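Local coordinates for cellulose binding domain-containing protein (Clostridium clariflavum, PDB 4B96) that probably binds cellulose through this family 3b carbohydrate-binding module, the calcium-carrying C-terminal part of a membrane protein in a biomass-sensing system, at residues 136-139 with 145-148. Residues are numbered along the deposited sequence; the frame is centred on the assembly and turned at random.
Sequences MTVY and VWGI
A classic beta bulge marks the hairpin of strands 136-140 and 143-146, where V145 and W146 both stand opposite V138. The carbonyl of V138 accepts a nearly straight bond from V145 N (V138 O to V145 N 2.7 Å, 174° at the hydrogen) and a weak, bent one from W146 N. In return V138 N donates to W146 O at 3.0 Å, and T137 CA adds a C-H...O contact to that same oxygen. The extra residue splits the packing on V138: CG1 meets V145 CG2 at 3.9 Å, while CG2 lies against W146 CB. A chi1 of 174° swings the W146 indole away from its own N and past V138 CG2, and M136 O comes up at the ring edge, near its plane, 3.2 Å from W146 CD1. That buried oxygen has no hydrogen-bond partner in the model; G147 CA adds a C-H...O contact, and W146 NE1 is hydrogen-bonded to W133 O. At G147, with phi 98°, the chains come to 4.4 Å between T137 CA and G147 CA. V138 and W146 both pack on L7 of strand 5-9, joining the bulged hairpin to the opposing sheet, as expected of the CBM3 beta sandwich.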
loop_
_atom_site.group_PDB
_atom_site.type_symbol
_atom_site.label_atom_id
_atom_site.label_comp_id
_atom_site.label_asym_id
_atom_site.label_seq_id
_atom_site.Cartn_x
_atom_site.Cartn_y
_atom_site.Cartn_z
ATOM N N MET A 136 4.131 -6.952 2.525
ATOM C CA MET A 136 4.507 -6.778 3.926
ATOM C C MET A 136 4.148 -5.357 4.316
ATOM O O MET A 136 4.215 -4.474 3.457
ATOM C CB MET A 136 6.033 -7.010 4.142
ATOM C CG MET A 136 6.379 -8.515 4.015
ATOM S SD MET A 136 8.169 -8.733 4.105
ATOM C CE MET A 136 8.589 -8.172 5.751
ATOM N N THR A 137 3.767 -5.125 5.582
ATOM C CA THR A 137 3.356 -3.765 5.967
ATOM C C THR A 137 4.327 -3.054 6.923
ATOM O O THR A 137 5.027 -3.691 7.707
ATOM C CB THR A 137 1.977 -3.765 6.610
ATOM O OG1 THR A 137 1.904 -4.779 7.613
ATOM C CG2 THR A 137 0.887 -4.088 5.503
ATOM N N VAL A 138 4.302 -1.719 6.895
ATOM C CA VAL A 138 5.121 -0.931 7.818
ATOM C C VAL A 138 4.200 0.093 8.470
ATOM O O VAL A 138 3.338 0.698 7.790
ATOM C CB VAL A 138 6.298 -0.168 7.076
ATOM C CG1 VAL A 138 7.198 0.492 8.131
ATOM C CG2 VAL A 138 7.105 -1.137 6.242
ATOM N N TYR A 139 4.412 0.306 9.759
ATOM C CA TYR A 139 3.667 1.276 10.529
ATOM C C TYR A 139 4.627 2.217 11.224
ATOM O O TYR A 139 5.649 1.799 11.755
ATOM C CB TYR A 139 2.811 0.614 11.633
ATOM C CG TYR A 139 1.924 -0.442 11.044
ATOM C CD1 TYR A 139 2.473 -1.672 10.670
ATOM C CD2 TYR A 139 0.551 -0.185 10.779
ATOM C CE1 TYR A 139 1.708 -2.642 10.058
ATOM C CE2 TYR A 139 -0.272 -1.178 10.189
ATOM C CZ TYR A 139 0.327 -2.406 9.837
ATOM O OH TYR A 139 -0.371 -3.434 9.213
ATOM N N VAL A 145 1.989 2.849 6.777
ATOM C CA VAL A 145 2.706 3.754 5.869
ATOM C C VAL A 145 3.234 3.043 4.627
ATOM O O VAL A 145 3.810 3.688 3.754
ATOM C CB VAL A 145 3.863 4.527 6.557
ATOM C CG1 VAL A 145 3.318 5.381 7.683
ATOM C CG2 VAL A 145 4.956 3.516 7.061
ATOM N N TRP A 146 3.009 1.725 4.539
ATOM C CA TRP A 146 3.524 0.961 3.416
ATOM C C TRP A 146 2.826 -0.369 3.424
ATOM O O TRP A 146 2.696 -0.996 4.486
ATOM C CB TRP A 146 5.055 0.671 3.573
ATOM C CG TRP A 146 5.529 -0.255 2.469
ATOM C CD1 TRP A 146 5.558 -1.675 2.504
ATOM C CD2 TRP A 146 5.939 0.112 1.151
ATOM N NE1 TRP A 146 5.950 -2.152 1.269
ATOM C CE2 TRP A 146 6.201 -1.089 0.438
ATOM C CE3 TRP A 146 6.151 1.350 0.498
ATOM C CZ2 TRP A 146 6.667 -1.088 -0.883
ATOM C CZ3 TRP A 146 6.568 1.348 -0.846
ATOM C CH2 TRP A 146 6.849 0.132 -1.513
ATOM N N GLY A 147 2.395 -0.814 2.251
ATOM C CA GLY A 147 1.945 -2.186 2.109
ATOM C C GLY A 147 0.439 -2.393 2.193
ATOM O O GLY A 147 -0.310 -1.460 2.504
ATOM N N ILE A 148 0.005 -3.626 1.933
ATOM C CA ILE A 148 -1.422 -3.980 1.909
ATOM C C ILE A 148 -1.670 -5.089 2.910
ATOM O O ILE A 148 -1.040 -6.176 2.852
ATOM C CB ILE A 148 -1.811 -4.455 0.487
ATOM C CG1 ILE A 148 -1.489 -3.341 -0.544
ATOM C CG2 ILE A 148 -3.316 -4.860 0.420
ATOM C CD1 ILE A 148 -1.432 -3.838 -2.003
#